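Local coordinates for membrane-bound lytic murein transglycosylase (Agrobacterium tumefaciens, PDB 2PNW), which probably cleaves the glycan strands of bacterial cell-wall peptidoglycan as a lytic transglycosylase of the MltA family, at residues D24-F29 / V69-E73; L106-P112 / A175-S179; A288-H294 / I329-A333. All coordinates share one frame; numbering follows the deposited sequence. Where two conformers were deposited one is given.

Interaction 1: residues D24-F29 / V69-E73; sequences DPRKLF and VNSPE
Asp-24 and Pro-72 mark the closest backbone approach, their CA atoms 4.8 Å apart, where the loop leading into helix 28-39 passes the start of helix 72-82. Pro-25 to Leu-28 form a type I turn, and Ser-71 OG caps helix 72-82 by hydrogen bonding with the backbone N of Gln-74. The contact itself is made by side chains. Arg-26 bends at chi3 (-64°), which sets its guanidinium so that Pro-72 CD lies over the centre of one face, 3.6 Å from Arg-26 CZ. The edge of the same group faces Asp-24 side-on: Arg-26 NH2 donates to Asp-24 OD2 at 2.8 Å, and Arg-26 NE to Asp-24 OD1 at 3.1 Å. Asp-24 OD1 also takes the backbone N of Arg-26, from the opposite side of the carboxylate plane, closing an Asx turn. Pro-72 CG packs 3.7 Å from Asp-24 CG. Nearby, Val-69 CG2 makes an off-centre CH-pi contact with the Phe-29 ring, 4.2 Å from its centroid, while Phe-78 meets that ring edge-to-face. The charges of Asp-24 and Arg-26 answer each other within 24-29; what reaches across to 69-73 is van der Waals packing, with Pro-72 set against the guanidinium face and the Asp-24 carboxylate carbon.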
ATOM      1  N   ASP A  24      17.000   4.200  14.540  1.00 26.77           N
ATOM      2  CA  ASP A  24      16.399   3.595  15.719  1.00 26.47           C
ATOM      3  C   ASP A  24      15.210   2.729  15.273  1.00 25.52           C
ATOM      4  O   ASP A  24      14.099   3.252  15.139  1.00 25.97           O
ATOM      5  CB  ASP A  24      15.903   4.675  16.706  1.00 26.91           C
ATOM      6  CG  ASP A  24      15.138   4.084  17.896  1.00 28.78           C
ATOM      7  OD1 ASP A  24      15.056   2.837  18.026  1.00 26.57           O
ATOM      8  OD2 ASP A  24      14.599   4.867  18.716  1.00 28.17           O
ATOM      9  N   PRO A  25      15.436   1.421  15.028  1.00 24.34           N
ATOM     10  CA  PRO A  25      14.337   0.549  14.551  1.00 22.73           C
ATOM     11  C   PRO A  25      13.454  -0.096  15.644  1.00 22.52           C
ATOM     12  O   PRO A  25      12.826  -1.165  15.406  1.00 21.60           O
ATOM     13  CB  PRO A  25      15.091  -0.518  13.738  1.00 23.03           C
ATOM     14  CG  PRO A  25      16.378  -0.718  14.541  1.00 22.72           C
ATOM     15  CD  PRO A  25      16.725   0.695  15.071  1.00 24.28           C
ATOM     16  N   ARG A  26      13.374   0.526  16.820  1.00 20.43           N
ATOM     17  CA  ARG A  26      12.594  -0.069  17.921  1.00 20.76           C
ATOM     18  C   ARG A  26      11.117  -0.298  17.614  1.00 20.22           C
ATOM     19  O   ARG A  26      10.549  -1.257  18.122  1.00 20.26           O
ATOM     20  CB  ARG A  26      12.753   0.723  19.240  1.00 20.58           C
ATOM     21  CG  ARG A  26      14.018   0.320  19.983  1.00 19.24           C
ATOM     22  CD  ARG A  26      14.193   1.132  21.284  1.00 22.50           C
ATOM     23  NE  ARG A  26      14.368   2.552  20.986  1.00 23.90           N
ATOM     24  CZ  ARG A  26      14.473   3.507  21.908  1.00 28.37           C
ATOM     25  NH1 ARG A  26      14.469   3.196  23.200  1.00 27.49           N
ATOM     26  NH2 ARG A  26      14.598   4.767  21.527  1.00 27.18           N
ATOM     27  N   LYS A  27      10.507   0.555  16.787  1.00 19.22           N
ATOM     28  CA  LYS A  27       9.078   0.367  16.444  1.00 20.58           C
ATOM     29  C   LYS A  27       8.812  -0.888  15.600  1.00 19.91           C
ATOM     30  O   LYS A  27       7.660  -1.311  15.451  1.00 20.73           O
ATOM     31  CB  LYS A  27       8.529   1.570  15.697  1.00 20.83           C
ATOM     32  CG  LYS A  27       8.372   2.812  16.555  1.00 22.95           C
ATOM     33  CD  LYS A  27       7.723   3.937  15.756  1.00 28.12           C
ATOM     34  CE  LYS A  27       7.662   5.204  16.618  1.00 31.84           C
ATOM     35  NZ  LYS A  27       6.879   6.269  15.944  1.00 33.90           N
ATOM     36  N   LEU A  28       9.871  -1.480  15.060  1.00 18.72           N
ATOM     37  CA  LEU A  28       9.711  -2.699  14.254  1.00 18.73           C
ATOM     38  C   LEU A  28       9.439  -3.911  15.101  1.00 18.77           C
ATOM     39  O   LEU A  28       8.971  -4.906  14.587  1.00 18.77           O
ATOM     40  CB  LEU A  28      10.947  -2.970  13.400  1.00 18.29           C
ATOM     41  CG  LEU A  28      11.367  -1.875  12.415  1.00 18.91           C
ATOM     42  CD1 LEU A  28      12.323  -2.495  11.418  1.00 20.59           C
ATOM     43  CD2 LEU A  28      10.184  -1.220  11.686  1.00 20.06           C
ATOM     44  N   PHE A  29       9.743  -3.846  16.405  1.00 18.21           N
ATOM     45  CA  PHE A  29       9.577  -5.020  17.251  1.00 17.91           C
ATOM     46  C   PHE A  29       8.109  -5.340  17.563  1.00 17.89           C
ATOM     47  O   PHE A  29       7.675  -6.500  17.352  1.00 17.11           O
ATOM     48  CB  PHE A  29      10.504  -4.920  18.472  1.00 19.04           C
ATOM     49  CG  PHE A  29      11.940  -5.144  18.103  1.00 20.30           C
ATOM     50  CD1 PHE A  29      12.689  -4.122  17.519  1.00 20.15           C
ATOM     51  CD2 PHE A  29      12.521  -6.393  18.265  1.00 21.54           C
ATOM     52  CE1 PHE A  29      14.006  -4.329  17.139  1.00 20.70           C
ATOM     53  CE2 PHE A  29      13.847  -6.620  17.874  1.00 23.01           C
ATOM     54  CZ  PHE A  29      14.590  -5.575  17.312  1.00 23.19           C
ATOM     55  N   VAL A  69      14.836  -6.033  23.776  1.00 39.95           N
ATOM     56  CA  VAL A  69      15.494  -4.887  23.187  1.00 39.25           C
ATOM     57  C   VAL A  69      15.065  -3.684  23.998  1.00 38.98           C
ATOM     58  O   VAL A  69      13.871  -3.495  24.230  1.00 39.54           O
ATOM     59  CB  VAL A  69      15.118  -4.746  21.681  1.00 38.90           C
ATOM     60  CG1 VAL A  69      15.197  -3.316  21.230  1.00 39.27           C
ATOM     61  CG2 VAL A  69      16.024  -5.639  20.841  1.00 39.06           C
ATOM     62  N   ASN A  70      16.043  -2.902  24.454  1.00 38.17           N
ATOM     63  CA  ASN A  70      15.809  -1.774  25.355  1.00 37.69           C
ATOM     64  C   ASN A  70      16.613  -0.507  25.028  1.00 36.06           C
ATOM     65  O   ASN A  70      16.783   0.359  25.903  1.00 36.35           O
ATOM     66  CB  ASN A  70      16.089  -2.180  26.809  1.00 38.48           C
ATOM     67  CG  ASN A  70      14.979  -3.031  27.416  1.00 41.77           C
ATOM     68  OD1 ASN A  70      13.789  -2.703  27.302  1.00 46.38           O
ATOM     69  ND2 ASN A  70      15.367  -4.119  28.093  1.00 44.53           N
ATOM     70  N   SER A  71      17.114  -0.407  23.797  1.00 33.27           N
ATOM     71  CA  SER A  71      17.827   0.777  23.311  1.00 31.03           C
ATOM     72  C   SER A  71      17.929   0.695  21.789  1.00 29.74           C
ATOM     73  O   SER A  71      17.827  -0.399  21.241  1.00 29.21           O
ATOM     74  CB  SER A  71      19.230   0.815  23.905  1.00 31.45           C
ATOM     75  OG  SER A  71      20.005  -0.243  23.375  1.00 30.18           O
ATOM     76  N   PRO A  72      18.131   1.838  21.099  1.00 28.76           N
ATOM     77  CA  PRO A  72      18.378   1.782  19.651  1.00 28.28           C
ATOM     78  C   PRO A  72      19.520   0.833  19.298  1.00 28.30           C
ATOM     79  O   PRO A  72      19.416   0.079  18.333  1.00 26.70           O
ATOM     80  CB  PRO A  72      18.740   3.227  19.298  1.00 28.56           C
ATOM     81  CG  PRO A  72      17.987   4.034  20.308  1.00 28.47           C
ATOM     82  CD  PRO A  72      18.057   3.233  21.583  1.00 28.12           C
ATOM     83  N   GLU A  73      20.583   0.841  20.108  1.00 28.44           N
ATOM     84  CA  GLU A  73      21.739  -0.023  19.853  1.00 28.54           C
ATOM     85  C   GLU A  73      21.371  -1.499  19.950  1.00 27.43           C
ATOM     86  O   GLU A  73      21.772  -2.286  19.104  1.00 27.20           O
ATOM     87  CB  GLU A  73      22.908   0.307  20.805  1.00 29.16           C
ATOM     88  CG  GLU A  73      24.101  -0.663  20.722  1.00 33.25           C
ATOM     89  CD  GLU A  73      24.792  -0.700  19.356  1.00 40.19           C
ATOM     90  OE1 GLU A  73      25.415  -1.740  19.023  1.00 45.08           O
ATOM     91  OE2 GLU A  73      24.725   0.296  18.602  1.00 44.60           O
TER

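Interaction 2: residues L106-P112 / A175-S179; sequences LEVSATP and AWARS
Pro-112 drops onto the indole of Trp-176 like a lid: its CB sits over the five-membered ring, 3.6 Å from the centroid and 10° off the normal, while Pro-112 CG and CD spread across the six-membered ring. With CG anti to its carbonyl carbon (chi1 -82°), Trp-176 turns its indole toward the bend made by residues 109-112. Ser-109 O lies at the indole edge, near its plane, and Ala-110 O approaches CZ3 of Trp-176 obliquely at 3.5 Å; Pro-119 also touches the indole. These segments belong to the MltA-specific insert domain, where strand 173-177 runs antiparallel between strands 96-109 and 118-121. Ser-109 and Trp-176 form a hydrogen-bonded antiparallel pair, each backbone N donating to the other's O at 2.9 Å. Val-108 and Ala-177, on the other face of the sheet, offer smaller bumps. The methyl of Ala-175 fits against the branch of Val-108, CB to CB 3.7 Å, and Phe-196 covers both; further along, Leu-106 CD2 comes to rest 4.1 Å from Ala-177 CB, its own flank packed by helix 180-189. Past Ala-177 the strands part, and a water wedges in, donating a hydrogen bond to Glu-107 O at 2.6 Å and accepting one from Arg-178 N. A second water links Glu-107 OE1 to Arg-178 NH1, whose guanidinium makes a cation-pi contact with Trp-116.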
ATOM      1  N   LEU A 106     -11.387  11.263   5.781  1.00 18.74           N
ATOM      2  CA  LEU A 106     -12.427  11.638   4.839  1.00 18.82           C
ATOM      3  C   LEU A 106     -13.717  11.977   5.566  1.00 19.44           C
ATOM      4  O   LEU A 106     -14.258  11.141   6.295  1.00 18.95           O
ATOM      5  CB  LEU A 106     -12.675  10.488   3.857  1.00 19.03           C
ATOM      6  CG  LEU A 106     -13.677  10.703   2.712  1.00 19.05           C
ATOM      7  CD1 LEU A 106     -13.179  11.762   1.715  1.00 20.49           C
ATOM      8  CD2 LEU A 106     -13.980   9.402   1.983  1.00 18.71           C
ATOM      9  N   GLU A 107     -14.216  13.206   5.370  1.00 19.16           N
ATOM     10  CA  GLU A 107     -15.520  13.595   5.891  1.00 20.53           C
ATOM     11  C   GLU A 107     -16.636  12.841   5.200  1.00 18.83           C
ATOM     12  O   GLU A 107     -16.693  12.787   3.951  1.00 17.49           O
ATOM     13  CB  GLU A 107     -15.754  15.113   5.712  1.00 19.48           C
ATOM     14  CG  GLU A 107     -14.816  15.954   6.581  1.00 23.93           C
ATOM     15  CD  GLU A 107     -15.023  17.461   6.390  1.00 27.36           C
ATOM     16  OE1 GLU A 107     -15.913  17.881   5.595  1.00 34.28           O
ATOM     17  OE2 GLU A 107     -14.275  18.223   7.039  1.00 36.55           O
ATOM     18  N   VAL A 108     -17.549  12.299   6.010  1.00 17.63           N
ATOM     19  CA  VAL A 108     -18.699  11.553   5.509  1.00 17.34           C
ATOM     20  C   VAL A 108     -19.958  11.829   6.306  1.00 18.14           C
ATOM     21  O   VAL A 108     -19.897  12.499   7.349  1.00 18.26           O
ATOM     22  CB  VAL A 108     -18.426  10.012   5.516  1.00 18.05           C
ATOM     23  CG1 VAL A 108     -17.200   9.692   4.646  1.00 16.17           C
ATOM     24  CG2 VAL A 108     -18.212   9.496   6.956  1.00 16.57           C
ATOM     25  N   SER A 109     -21.078  11.325   5.795  1.00 18.65           N
ATOM     26  CA  SER A 109     -22.334  11.310   6.486  1.00 20.26           C
ATOM     27  C   SER A 109     -22.980   9.929   6.392  1.00 21.22           C
ATOM     28  O   SER A 109     -22.785   9.170   5.418  1.00 20.37           O
ATOM     29  CB  SER A 109     -23.288  12.362   5.907  1.00 20.80           C
ATOM     30  OG  SER A 109     -24.550  12.294   6.557  1.00 23.22           O
ATOM     31  N   ALA A 110     -23.766   9.603   7.407  1.00 21.17           N
ATOM     32  CA  ALA A 110     -24.528   8.351   7.403  1.00 23.09           C
ATOM     33  C   ALA A 110     -25.784   8.481   6.530  1.00 23.84           C
ATOM     34  O   ALA A 110     -26.407   7.487   6.185  1.00 25.16           O
ATOM     35  CB  ALA A 110     -24.914   7.961   8.849  1.00 23.09           C
ATOM     36  N   THR A 111     -26.129   9.717   6.183  1.00 24.59           N
ATOM     37  CA  THR A 111     -27.346   9.990   5.426  0.50 25.10           C
ATOM     38  C   THR A 111     -27.041  10.771   4.146  1.00 25.08           C
ATOM     39  O   THR A 111     -26.376  11.814   4.169  1.00 25.02           O
ATOM     40  CB  THR A 111     -28.382  10.783   6.260  0.50 25.12           C
ATOM     41  OG1 THR A 111     -27.799  12.020   6.683  0.50 26.33           O
ATOM     42  CG2 THR A 111     -28.836   9.987   7.485  0.50 25.62           C
ATOM     43  N   PRO A 112     -27.540  10.265   3.006  1.00 24.56           N
ATOM     44  CA  PRO A 112     -27.261  10.966   1.753  1.00 24.22           C
ATOM     45  C   PRO A 112     -28.147  12.191   1.524  1.00 25.21           C
ATOM     46  O   PRO A 112     -29.323  12.193   1.906  1.00 24.91           O
ATOM     47  CB  PRO A 112     -27.596   9.913   0.700  1.00 24.59           C
ATOM     48  CG  PRO A 112     -28.699   9.123   1.332  1.00 24.17           C
ATOM     49  CD  PRO A 112     -28.371   9.066   2.797  1.00 24.72           C
ATOM     50  N   ALA A 175     -21.016   4.708   4.029  1.00 17.73           N
ATOM     51  CA  ALA A 175     -21.247   6.133   4.295  1.00 17.46           C
ATOM     52  C   ALA A 175     -21.240   6.878   2.956  1.00 17.49           C
ATOM     53  O   ALA A 175     -20.993   6.261   1.916  1.00 17.12           O
ATOM     54  CB  ALA A 175     -20.160   6.718   5.239  1.00 16.41           C
ATOM     55  N   TRP A 176     -21.481   8.197   3.002  1.00 17.50           N
ATOM     56  CA  TRP A 176     -21.491   9.055   1.817  1.00 18.10           C
ATOM     57  C   TRP A 176     -20.524  10.199   2.003  1.00 17.21           C
ATOM     58  O   TRP A 176     -20.581  10.898   3.009  1.00 16.05           O
ATOM     59  CB  TRP A 176     -22.892   9.641   1.582  1.00 20.40           C
ATOM     60  CG  TRP A 176     -23.821   8.729   0.875  1.00 22.11           C
ATOM     61  CD1 TRP A 176     -24.056   8.680  -0.487  1.00 24.92           C
ATOM     62  CD2 TRP A 176     -24.654   7.738   1.459  1.00 24.03           C
ATOM     63  NE1 TRP A 176     -24.983   7.713  -0.770  1.00 24.94           N
ATOM     64  CE2 TRP A 176     -25.369   7.125   0.410  1.00 24.05           C
ATOM     65  CE3 TRP A 176     -24.871   7.314   2.770  1.00 22.23           C
ATOM     66  CZ2 TRP A 176     -26.289   6.121   0.631  1.00 24.90           C
ATOM     67  CZ3 TRP A 176     -25.762   6.299   2.991  1.00 25.17           C
ATOM     68  CH2 TRP A 176     -26.458   5.700   1.929  1.00 26.20           C
ATOM     69  N   ALA A 177     -19.634  10.389   1.035  1.00 16.85           N
ATOM     70  CA  ALA A 177     -18.653  11.483   1.054  1.00 16.91           C
ATOM     71  C   ALA A 177     -19.243  12.699   0.314  1.00 17.69           C
ATOM     72  O   ALA A 177     -20.240  12.578  -0.395  1.00 17.79           O
ATOM     73  CB  ALA A 177     -17.359  11.026   0.380  1.00 17.37           C
ATOM     74  N   ARG A 178     -18.624  13.860   0.484  1.00 18.78           N
ATOM     75  CA  ARG A 178     -19.073  15.081  -0.211  1.00 20.50           C
ATOM     76  C   ARG A 178     -18.091  15.525  -1.274  1.00 20.43           C
ATOM     77  O   ARG A 178     -18.391  16.467  -2.022  1.00 20.13           O
ATOM     78  CB  ARG A 178     -19.307  16.243   0.778  1.00 19.34           C
ATOM     79  CG  ARG A 178     -18.081  16.639   1.574  1.00 21.76           C
ATOM     80  CD  ARG A 178     -18.389  17.818   2.537  1.00 23.70           C
ATOM     81  NE  ARG A 178     -18.896  18.956   1.777  1.00 28.67           N
ATOM     82  CZ  ARG A 178     -19.614  19.959   2.280  1.00 32.77           C
ATOM     83  NH1 ARG A 178     -19.923  19.989   3.575  1.00 31.70           N
ATOM     84  NH2 ARG A 178     -20.024  20.939   1.469  1.00 34.71           N
ATOM     85  N   SER A 179     -16.919  14.888  -1.329  1.00 19.75           N
ATOM     86  CA  SER A 179     -15.915  15.189  -2.367  1.00 19.39           C
ATOM     87  C   SER A 179     -15.583  13.952  -3.202  1.00 19.89           C
ATOM     88  O   SER A 179     -15.041  12.974  -2.672  1.00 18.75           O
ATOM     89  CB  SER A 179     -14.647  15.745  -1.738  1.00 19.88           C
ATOM     90  OG  SER A 179     -13.580  15.797  -2.684  1.00 20.67           O
TER
HETATM   91  O   HOH W   1     -15.980  13.901   1.711  1.00 16.91           O
HETATM   92  O   HOH W   2     -18.431  19.052   5.890  1.00 47.53           O

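Interaction 3: residues A288-H294 / I329-A333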
ATOM      1  N   ALA A 288       5.370  -0.433   1.167  1.00 18.02           N
ATOM      2  CA  ALA A 288       4.614  -1.276   0.237  1.00 18.59           C
ATOM      3  C   ALA A 288       5.598  -1.689  -0.839  1.00 18.87           C
ATOM      4  O   ALA A 288       6.462  -0.887  -1.231  1.00 18.30           O
ATOM      5  CB  ALA A 288       3.426  -0.536  -0.359  1.00 18.65           C
ATOM      6  N   VAL A 289       5.508  -2.946  -1.255  1.00 18.42           N
ATOM      7  CA  VAL A 289       6.492  -3.531  -2.179  1.00 19.06           C
ATOM      8  C   VAL A 289       5.749  -4.291  -3.268  1.00 19.74           C
ATOM      9  O   VAL A 289       4.530  -4.469  -3.192  1.00 19.52           O
ATOM     10  CB  VAL A 289       7.438  -4.509  -1.423  1.00 19.62           C
ATOM     11  CG1 VAL A 289       8.210  -3.757  -0.329  1.00 18.67           C
ATOM     12  CG2 VAL A 289       6.618  -5.691  -0.818  1.00 18.17           C
ATOM     13  N   ASP A 290       6.491  -4.754  -4.271  1.00 19.87           N
ATOM     14  CA  ASP A 290       5.932  -5.564  -5.349  1.00 21.46           C
ATOM     15  C   ASP A 290       5.550  -6.937  -4.817  1.00 21.26           C
ATOM     16  O   ASP A 290       6.422  -7.690  -4.383  1.00 21.34           O
ATOM     17  CB  ASP A 290       6.981  -5.700  -6.478  1.00 20.97           C
ATOM     18  CG  ASP A 290       6.437  -6.381  -7.728  1.00 25.48           C
ATOM     19  OD1 ASP A 290       5.618  -7.306  -7.605  1.00 27.42           O
ATOM     20  OD2 ASP A 290       6.860  -5.986  -8.849  1.00 26.58           O
ATOM     21  N   ARG A 291       4.262  -7.269  -4.871  1.00 22.62           N
ATOM     22  CA  ARG A 291       3.764  -8.527  -4.283  1.00 25.19           C
ATOM     23  C   ARG A 291       4.204  -9.765  -5.051  1.00 24.69           C
ATOM     24  O   ARG A 291       4.208 -10.853  -4.503  1.00 25.10           O
ATOM     25  CB  ARG A 291       2.234  -8.522  -4.144  1.00 25.52           C
ATOM     26  CG  ARG A 291       1.480  -8.389  -5.447  1.00 27.66           C
ATOM     27  CD  ARG A 291      -0.034  -8.574  -5.229  1.00 30.00           C
ATOM     28  NE  ARG A 291      -0.369  -9.988  -5.068  1.00 40.59           N
ATOM     29  CZ  ARG A 291      -0.648 -10.822  -6.071  1.00 42.66           C
ATOM     30  NH1 ARG A 291      -0.655 -10.397  -7.329  1.00 43.14           N
ATOM     31  NH2 ARG A 291      -0.939 -12.089  -5.809  1.00 46.21           N
ATOM     32  N   LEU A 292       4.568  -9.617  -6.324  1.00 23.50           N
ATOM     33  CA  LEU A 292       5.045 -10.779  -7.076  1.00 23.41           C
ATOM     34  C   LEU A 292       6.480 -11.135  -6.698  1.00 22.59           C
ATOM     35  O   LEU A 292       6.836 -12.302  -6.648  1.00 23.20           O
ATOM     36  CB  LEU A 292       4.928 -10.554  -8.598  1.00 24.40           C
ATOM     37  CG  LEU A 292       3.513 -10.374  -9.167  1.00 25.63           C
ATOM     38  CD1 LEU A 292       3.602 -10.138 -10.684  1.00 28.25           C
ATOM     39  CD2 LEU A 292       2.646 -11.589  -8.899  1.00 28.98           C
ATOM     40  N   ILE A 293       7.278 -10.122  -6.399  1.00 21.04           N
ATOM     41  CA  ILE A 293       8.703 -10.295  -6.204  1.00 21.09           C
ATOM     42  C   ILE A 293       9.049 -10.561  -4.735  1.00 20.13           C
ATOM     43  O   ILE A 293       9.901 -11.395  -4.433  1.00 20.05           O
ATOM     44  CB  ILE A 293       9.468  -9.055  -6.714  1.00 20.76           C
ATOM     45  CG1 ILE A 293       9.348  -8.948  -8.233  1.00 22.00           C
ATOM     46  CG2 ILE A 293      10.973  -9.130  -6.333  1.00 21.75           C
ATOM     47  CD1 ILE A 293       9.865  -7.676  -8.766  1.00 24.10           C
ATOM     48  N   HIS A 294       8.399  -9.831  -3.830  1.00 19.75           N
ATOM     49  CA  HIS A 294       8.798  -9.880  -2.416  1.00 19.88           C
ATOM     50  C   HIS A 294       7.826 -10.598  -1.504  1.00 19.80           C
ATOM     51  O   HIS A 294       6.630 -10.702  -1.810  1.00 21.55           O
ATOM     52  CB  HIS A 294       9.070  -8.457  -1.917  1.00 19.88           C
ATOM     53  CG  HIS A 294      10.300  -7.861  -2.516  1.00 19.09           C
ATOM     54  ND1 HIS A 294      11.542  -8.448  -2.387  1.00 18.62           N
ATOM     55  CD2 HIS A 294      10.481  -6.746  -3.264  1.00 18.86           C
ATOM     56  CE1 HIS A 294      12.438  -7.708  -3.013  1.00 20.59           C
ATOM     57  NE2 HIS A 294      11.819  -6.669  -3.555  1.00 19.33           N
ATOM     58  N   ILE A 329       3.066  -0.348  -7.630  1.00 30.91           N
ATOM     59  CA  ILE A 329       4.374  -0.719  -7.063  1.00 29.74           C
ATOM     60  C   ILE A 329       4.934  -1.956  -7.748  1.00 29.60           C
ATOM     61  O   ILE A 329       4.653  -3.101  -7.353  1.00 28.78           O
ATOM     62  CB  ILE A 329       4.314  -0.926  -5.515  1.00 29.57           C
ATOM     63  CG1 ILE A 329       3.476   0.177  -4.834  1.00 29.33           C
ATOM     64  CG2 ILE A 329       5.719  -1.026  -4.928  1.00 28.47           C
ATOM     65  CD1 ILE A 329       3.946   1.617  -5.113  1.00 30.34           C
ATOM     66  N   VAL A 330       5.729  -1.717  -8.789  1.00 28.61           N
ATOM     67  CA  VAL A 330       6.193  -2.789  -9.652  1.00 28.44           C
ATOM     68  C   VAL A 330       7.696  -2.670  -9.798  1.00 27.80           C
ATOM     69  O   VAL A 330       8.206  -1.599 -10.120  1.00 26.43           O
ATOM     70  CB  VAL A 330       5.498  -2.723 -11.066  1.00 29.26           C
ATOM     71  CG1 VAL A 330       6.004  -3.828 -11.983  1.00 30.01           C
ATOM     72  CG2 VAL A 330       3.976  -2.844 -10.908  1.00 29.45           C
ATOM     73  N   GLY A 331       8.397  -3.773  -9.580  1.00 27.19           N
ATOM     74  CA  GLY A 331       9.852  -3.768  -9.633  1.00 26.47           C
ATOM     75  C   GLY A 331      10.489  -4.212  -8.330  1.00 26.77           C
ATOM     76  O   GLY A 331       9.905  -4.009  -7.250  1.00 25.82           O
ATOM     77  N   PRO A 332      11.696  -4.815  -8.418  1.00 26.34           N
ATOM     78  CA  PRO A 332      12.385  -5.345  -7.238  1.00 26.29           C
ATOM     79  C   PRO A 332      12.846  -4.270  -6.269  1.00 25.71           C
ATOM     80  O   PRO A 332      12.956  -4.545  -5.093  1.00 25.53           O
ATOM     81  CB  PRO A 332      13.603  -6.078  -7.834  1.00 26.09           C
ATOM     82  CG  PRO A 332      13.847  -5.367  -9.168  1.00 25.74           C
ATOM     83  CD  PRO A 332      12.448  -5.091  -9.664  1.00 26.79           C
ATOM     84  N   ALA A 333      13.147  -3.070  -6.769  1.00 25.76           N
ATOM     85  CA  ALA A 333      13.566  -1.975  -5.912  1.00 25.24           C
ATOM     86  C   ALA A 333      12.632  -0.778  -6.012  1.00 25.68           C
ATOM     87  O   ALA A 333      13.076   0.371  -6.089  1.00 25.02           O
ATOM     88  CB  ALA A 333      15.020  -1.590  -6.176  1.00 25.49           C
TER
HETATM   89  O   HOH W   3       9.190  -3.916  -4.560  1.00 20.82           O
HETATM   90  O   HOH W   4       2.668  -4.938  -6.752  1.00 27.24           O
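Asp-290 and Gly-331 tie together two loops of the 3D domain, one following strand 286-288 and the other leading into strand 334-341. The carboxylate of Asp-290 works in both directions. Its OD2 accepts from Gly-331 N through the anti lone pair, 2.8 Å and nearly straight at 170°, while OD1 takes Leu-292 N at 2.8 Å in an Asx turn that shapes its own loop. CG lies anti to the backbone N of Asp-290 (chi1 -173°), beside the carbonyl carbon, which carries the acid across to the partner loop. Gly-331 has a phi of 121°, a backbone conformation suited to glycine, since a beta carbon there would jam against the preceding carbonyl oxygen. One water bridges Asp-290 N and Gly-331 O; another accepts weakly from Arg-291 N and donates to Ile-329 O. Alongside, Ile-293 pushes CD1 to 3.4 Å from Pro-332 N and 3.8 Å from Pro-332 CD, and its CG2 branch lies over one face of the His-294 ring. His-294 NE2 donates to Pro-332 O at 2.9 Å with the oxygen in the ring plane, which helps fix the ring's rotation; Phe-300 meets this ring edge-to-face. Nearer strand 286-288, Ile-329 CG2 packs on the backbone at Val-289. The two loops lie beside the paired strands 286-288 and 334-341, in what is probably a double-psi beta-barrel, the fold of the 3D domain's clan.

In the fold
The three contacts follow one another along the chain, each closing before the next opens, and none touches another. Interaction 3 lies nearest the middle of the molecule, about 11 Å from its centre; interactions 1 and 2 each lie about 24 Å out, with their own centres about 40 Å apart. Strands connect them: strand 96-109, which enters interaction 2, pairs with strand 334-341, which leaves interaction 3, and Pro-25 of interaction 1 touches Leu-319 on strand 316-324, which leads toward 329-333. Interactions 2 and 3, about 34 Å apart between centres, lie on opposite sides of the chain's centre, one in the MltA-specific insert and one in the 3D domain, consistent with a two-domain enzyme.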